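Side-chain contacts in alginate lyase (Bacteroides ovatus, PDB 3NNB), which probably degrades alginate by beta-elimination, cleaving the glycosidic bonds of this uronic acid polysaccharide: residues A[118-121]-A[122-125]; A[172-175]-A[176-180]. One frame throughout, in Å; residues are numbered along the deposited sequence.

Interaction 1. Residues A[118-121]-A[122-125]; sequences SGDE and KYAQ
D120 caps the N terminus of helix 121-136: its OD1 accepts from K122 N at 3.1 Å, an N-cap bond with an N-H...O angle of 164°. The carboxylate is met on its anti side and out of its plane. With CG anti to the backbone N of D120 (chi1 -164°), the carboxylate swings forward over the first turn, and its oxygens divide the work. OD1 holds the helix end, while OD2 receives two waters; one, 2.6 Å from D120 OD2, also accepts from K122 NZ, and the other makes a weak bond to Y123 OH, whose stronger partner is D38. K122 departs from its own backbone between N and C (chi1 72°), which lays its extended chain across the carboxylate, with CE 3.5 Å from D120 OD2. K122 NZ stays 4.1 Å from D120 OD2, beyond a salt bridge, and the first water spans the gap. An asparagine here would probably leave the K122 ammonium without its nearby countercharge. Upstream, S118 OG accepts from D120 N at 3.0 Å, an ST turn spanning G119, which leaves helix 98-118 with positive phi; S118 OG is also hydrogen-bonded to A114 O in that helix. The Y123 ring is met from two directions: K122 CG lies over one face, offset toward the rim, and S118 OG reaches the ring edge in plane, 3.6 Å from Y123 CD2.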
ATOM      1  N   SER A 118     -10.461 -12.646  16.420  1.00 10.55           N
ATOM      2  CA  SER A 118     -11.691 -13.082  17.091  1.00 12.28           C
ATOM      3  C   SER A 118     -12.007 -14.553  16.911  1.00 13.16           C
ATOM      4  O   SER A 118     -12.732 -15.141  17.740  1.00 14.55           O
ATOM      5  CB  SER A 118     -12.914 -12.270  16.616  1.00 12.95           C
ATOM      6  OG  SER A 118     -13.289 -12.655  15.299  1.00 11.07           O
ATOM      7  N   GLY A 119     -11.524 -15.152  15.822  1.00 11.62           N
ATOM      8  CA  GLY A 119     -11.940 -16.463  15.398  1.00 12.01           C
ATOM      9  C   GLY A 119     -13.365 -16.603  14.918  1.00 13.19           C
ATOM     10  O   GLY A 119     -13.820 -17.727  14.656  1.00 12.32           O
ATOM     11  N   ASP A 120     -14.078 -15.486  14.753  1.00 12.54           N
ATOM     12  CA  ASP A 120     -15.474 -15.544  14.301  1.00  8.85           C
ATOM     13  C   ASP A 120     -15.522 -15.753  12.802  1.00  9.58           C
ATOM     14  O   ASP A 120     -15.146 -14.859  12.018  1.00 11.43           O
ATOM     15  CB  ASP A 120     -16.195 -14.266  14.693  1.00 10.14           C
ATOM     16  CG  ASP A 120     -17.711 -14.395  14.602  1.00 16.54           C
ATOM     17  OD1 ASP A 120     -18.209 -15.178  13.756  1.00 18.08           O
ATOM     18  OD2 ASP A 120     -18.394 -13.721  15.415  1.00 22.24           O
ATOM     19  N   GLU A 121     -16.023 -16.921  12.397  1.00  9.87           N
ATOM     20  CA  GLU A 121     -16.073 -17.324  11.010  1.00  9.49           C
ATOM     21  C   GLU A 121     -16.878 -16.365  10.133  1.00  9.52           C
ATOM     22  O   GLU A 121     -16.650 -16.299   8.913  1.00 11.13           O
ATOM     23  CB  GLU A 121     -16.685 -18.715  10.918  1.00 10.71           C
ATOM     24  CG  GLU A 121     -15.858 -19.779  11.655  1.00 15.99           C
ATOM     25  CD  GLU A 121     -14.562 -20.213  10.903  1.00 25.22           C
ATOM     26  OE1 GLU A 121     -14.446 -20.057   9.642  1.00 14.62           O
ATOM     27  OE2 GLU A 121     -13.671 -20.777  11.593  1.00 20.51           O
ATOM     28  N   LYS A 122     -17.823 -15.630  10.730  1.00  9.30           N
ATOM     29  CA  LYS A 122     -18.681 -14.741   9.902  1.00 10.08           C
ATOM     30  C   LYS A 122     -17.863 -13.714   9.136  1.00  8.55           C
ATOM     31  O   LYS A 122     -18.264 -13.264   8.073  1.00 10.10           O
ATOM     32  CB  LYS A 122     -19.768 -14.028  10.717  1.00 11.32           C
ATOM     33  CG  LYS A 122     -19.329 -12.933  11.642  1.00  9.50           C
ATOM     34  CD  LYS A 122     -20.473 -12.556  12.554  1.00 11.24           C
ATOM     35  CE  LYS A 122     -20.114 -11.388  13.473  1.00 15.84           C
ATOM     36  NZ  LYS A 122     -21.303 -10.998  14.352  1.00 17.79           N
ATOM     37  N   TYR A 123     -16.740 -13.296   9.720  1.00  9.06           N
ATOM     38  CA  TYR A 123     -15.944 -12.263   9.114  1.00  7.86           C
ATOM     39  C   TYR A 123     -15.192 -12.797   7.924  1.00  7.48           C
ATOM     40  O   TYR A 123     -15.096 -12.118   6.892  1.00  7.48           O
ATOM     41  CB  TYR A 123     -14.957 -11.654  10.125  1.00  7.29           C
ATOM     42  CG  TYR A 123     -15.608 -10.935  11.277  1.00  7.52           C
ATOM     43  CD1 TYR A 123     -16.611 -10.001  11.077  1.00  9.09           C
ATOM     44  CD2 TYR A 123     -15.260 -11.238  12.592  1.00 10.49           C
ATOM     45  CE1 TYR A 123     -17.174  -9.334  12.148  1.00 11.85           C
ATOM     46  CE2 TYR A 123     -15.837 -10.577  13.651  1.00 10.68           C
ATOM     47  CZ  TYR A 123     -16.783  -9.636  13.427  1.00 12.98           C
ATOM     48  OH  TYR A 123     -17.374  -8.975  14.478  1.00 12.34           O
ATOM     49  N   ALA A 124     -14.687 -14.029   8.036  1.00  7.58           N
ATOM     50  CA  ALA A 124     -14.003 -14.653   6.900  1.00  5.89           C
ATOM     51  C   ALA A 124     -14.967 -14.938   5.748  1.00  7.97           C
ATOM     52  O   ALA A 124     -14.609 -14.775   4.568  1.00  8.71           O
ATOM     53  CB  ALA A 124     -13.250 -15.925   7.309  1.00  9.67           C
ATOM     54  N   GLN A 125     -16.205 -15.346   6.087  1.00  8.48           N
ATOM     55  CA  GLN A 125     -17.229 -15.620   5.074  1.00  8.08           C
ATOM     56  C   GLN A 125     -17.514 -14.353   4.293  1.00  7.62           C
ATOM     57  O   GLN A 125     -17.639 -14.379   3.059  1.00  8.72           O
ATOM     58  CB  GLN A 125     -18.505 -16.200   5.723  1.00  8.40           C
ATOM     59  CG  GLN A 125     -19.543 -16.759   4.752  1.00  8.67           C
ATOM     60  CD  GLN A 125     -20.359 -15.689   4.014  1.00  9.87           C
ATOM     61  OE1 GLN A 125     -20.454 -14.500   4.426  1.00 10.14           O
ATOM     62  NE2 GLN A 125     -21.014 -16.139   2.969  1.00  8.55           N
TER
HETATM   63  O   HOH W   1     -20.963 -13.481  16.019  1.00 28.20           O
HETATM   64  O   HOH W   2     -17.426 -11.542  16.747  1.00 43.22           O

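Interaction 2. Residues A[172-175]-A[176-180]; sequences TEMI and DAMTL
M178 reaches back along helix 171-180 to two side chains of the preceding turn, I175 and M174, and its terminal methyl makes both contacts. M178 CE lies 3.8 Å from I175 CG1, the tighter of the two, and 4.1 Å from M174 CE, where the two end methyls approach each other. Both selenomethionines bend at their last torsion but with opposite sign, chi3 72° in M174 and -64° in M178, and their chains run at a slant to each other. I175 turns CG1 to the side of its own backbone N (chi1 -80°), which brings that branch to the M178 methyl. F199 of helix 189-208 packs on M174 and I175, and Y236 of helix 221-236 on I175 and M178. Beneath the cluster the backbone repeats i to i+4 bonds: M178 N gives to M174 O at 2.9 Å, and T179 N to I175 O at the same length.

D176 belongs to a different, polar side. Its buried carboxylate accepts from the backbone N of R7, I8 and Y9, which probably favours the charged form and pins the N-terminal segment to the helix. A water donates to D176 OD1 at 2.9 Å and to T172 O, linking positions four apart. With apolar i/i+3 and i/i+4 contacts along one side and a polar anchor on another, helix 171-180 packs against helices 98-118, 189-208 and 221-236, consistent with the alpha/alpha toroid expected of this alginate lyase family.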
ATOM      1  N   THR A 172      -0.653  -5.573  -1.249  1.00  6.93           N
ATOM      2  CA  THR A 172       0.485  -6.101  -0.477  1.00  9.08           C
ATOM      3  C   THR A 172       0.046  -6.503   0.926  1.00  8.62           C
ATOM      4  O   THR A 172       0.372  -7.605   1.408  1.00  9.89           O
ATOM      5  CB  THR A 172       1.668  -5.127  -0.441  1.00  9.34           C
ATOM      6  OG1 THR A 172       1.277  -3.889   0.168  1.00  9.05           O
ATOM      7  CG2 THR A 172       2.283  -4.962  -1.873  1.00  8.97           C
ATOM      8  N   GLU A 173      -0.733  -5.645   1.563  1.00  9.48           N
ATOM      9  CA  GLU A 173      -1.294  -5.885   2.865  1.00  9.43           C
ATOM     10  C   GLU A 173      -2.481  -6.856   2.826  1.00  8.87           C
ATOM     11  O   GLU A 173      -2.591  -7.744   3.664  1.00  8.54           O
ATOM     12  CB  GLU A 173      -1.732  -4.541   3.490  1.00 13.51           C
ATOM     13  CG  GLU A 173      -2.293  -4.664   4.839  1.00 14.48           C
ATOM     14  CD  GLU A 173      -2.547  -3.307   5.531  1.00 16.92           C
ATOM     15  OE1 GLU A 173      -2.462  -2.282   4.841  1.00 20.60           O
ATOM     16  OE2 GLU A 173      -2.900  -3.342   6.743  1.00 21.84           O
HETATM   17  N   MSE A 174      -3.368  -6.687   1.834  1.00  6.73           N
HETATM   18  CA  MSE A 174      -4.487  -7.599   1.658  1.00  8.64           C
HETATM   19  C   MSE A 174      -4.070  -9.071   1.613  1.00  7.04           C
HETATM   20  O   MSE A 174      -4.736  -9.927   2.162  1.00  7.50           O
HETATM   21  CB  MSE A 174      -5.253  -7.238   0.390  1.00  9.06           C
HETATM   22  CG  MSE A 174      -6.587  -7.914   0.327  1.00 10.25           C
HETATM   23 SE   MSE A 174      -7.502  -7.695  -1.369  0.75  5.51          SE
HETATM   24  CE  MSE A 174      -6.369  -8.846  -2.371  1.00 13.86           C
ATOM     25  N   ILE A 175      -2.937  -9.340   0.968  1.00  7.03           N
ATOM     26  CA  ILE A 175      -2.441 -10.701   0.853  1.00  7.14           C
ATOM     27  C   ILE A 175      -2.154 -11.258   2.258  1.00  7.56           C
ATOM     28  O   ILE A 175      -2.494 -12.410   2.540  1.00  8.08           O
ATOM     29  CB  ILE A 175      -1.197 -10.784  -0.036  1.00  8.76           C
ATOM     30  CG1 ILE A 175      -1.644 -10.769  -1.515  1.00  9.14           C
ATOM     31  CG2 ILE A 175      -0.344 -12.036   0.333  1.00  8.74           C
ATOM     32  CD1 ILE A 175      -0.478 -10.473  -2.511  1.00  9.12           C
ATOM     33  N   ASP A 176      -1.553 -10.448   3.124  1.00  9.30           N
ATOM     34  CA  ASP A 176      -1.318 -10.888   4.511  1.00  7.82           C
ATOM     35  C   ASP A 176      -2.631 -11.194   5.227  1.00  7.11           C
ATOM     36  O   ASP A 176      -2.725 -12.203   5.976  1.00  8.61           O
ATOM     37  CB  ASP A 176      -0.495  -9.896   5.311  1.00  7.90           C
ATOM     38  CG  ASP A 176       0.979  -9.930   4.972  1.00 11.04           C
ATOM     39  OD1 ASP A 176       1.426 -10.805   4.188  1.00  9.99           O
ATOM     40  OD2 ASP A 176       1.675  -9.051   5.482  1.00 10.99           O
ATOM     41  N   ALA A 177      -3.647 -10.377   4.995  1.00  6.78           N
ATOM     42  CA  ALA A 177      -4.973 -10.620   5.612  1.00  8.61           C
ATOM     43  C   ALA A 177      -5.564 -11.927   5.081  1.00  8.96           C
ATOM     44  O   ALA A 177      -6.182 -12.673   5.847  1.00  8.13           O
ATOM     45  CB  ALA A 177      -5.902  -9.435   5.353  1.00  8.00           C
HETATM   46  N   MSE A 178      -5.380 -12.230   3.790  1.00  9.45           N
HETATM   47  CA  MSE A 178      -5.825 -13.526   3.225  1.00  8.64           C
HETATM   48  C   MSE A 178      -5.091 -14.707   3.880  1.00 10.10           C
HETATM   49  O   MSE A 178      -5.704 -15.704   4.303  1.00 11.90           O
HETATM   50  CB  MSE A 178      -5.703 -13.582   1.709  1.00  9.38           C
HETATM   51  CG  MSE A 178      -6.572 -12.538   1.022  1.00  8.78           C
HETATM   52 SE   MSE A 178      -6.790 -12.825  -0.874  0.75  6.54          SE
HETATM   53  CE  MSE A 178      -4.964 -12.581  -1.381  1.00 10.63           C
ATOM     54  N   THR A 179      -3.783 -14.556   4.034  1.00  8.44           N
ATOM     55  CA  THR A 179      -2.979 -15.567   4.717  1.00  7.66           C
ATOM     56  C   THR A 179      -3.516 -15.864   6.106  1.00  7.86           C
ATOM     57  O   THR A 179      -3.638 -17.038   6.500  1.00 10.77           O
ATOM     58  CB  THR A 179      -1.470 -15.199   4.731  1.00 10.47           C
ATOM     59  OG1 THR A 179      -0.982 -15.098   3.391  1.00 11.03           O
ATOM     60  CG2 THR A 179      -0.643 -16.234   5.513  1.00 11.69           C
ATOM     61  N   LEU A 180      -3.835 -14.801   6.834  1.00  9.19           N
ATOM     62  CA  LEU A 180      -4.366 -14.862   8.214  1.00  8.71           C
ATOM     63  C   LEU A 180      -5.721 -15.593   8.316  1.00 12.51           C
ATOM     64  O   LEU A 180      -6.065 -16.132   9.375  1.00 13.84           O
ATOM     65  CB  LEU A 180      -4.432 -13.463   8.822  1.00 12.72           C
ATOM     66  CG  LEU A 180      -3.131 -12.756   9.155  1.00 11.88           C
ATOM     67  CD1 LEU A 180      -3.434 -11.343   9.621  1.00 13.46           C
ATOM     68  CD2 LEU A 180      -2.282 -13.550  10.173  1.00 11.28           C
TER
HETATM   69  O   HOH W   3       2.227  -9.679   1.623  1.00 10.34           O

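Along the chain the two contacts come in series, neither enclosing nor crossing the other. Interaction 1 comes first, at the tight turn where helix 98-118 gives way to helix 121-136; interaction 2 follows within helix 171-180. Each joins side chains a few residues apart within one continuous stretch, so neither closes a long loop. Their centres lie 15 Å apart, with nearest atoms about 7 Å apart and not touching. Helix 98-118, whose last residue S118 belongs to interaction 1, touches both contacts: L111 meets Y123 and V108 meets M174. The sodium site formed by E182, S184 and F187 supplies a second connection: E121 and A124 touch S184, while M178 touches F187.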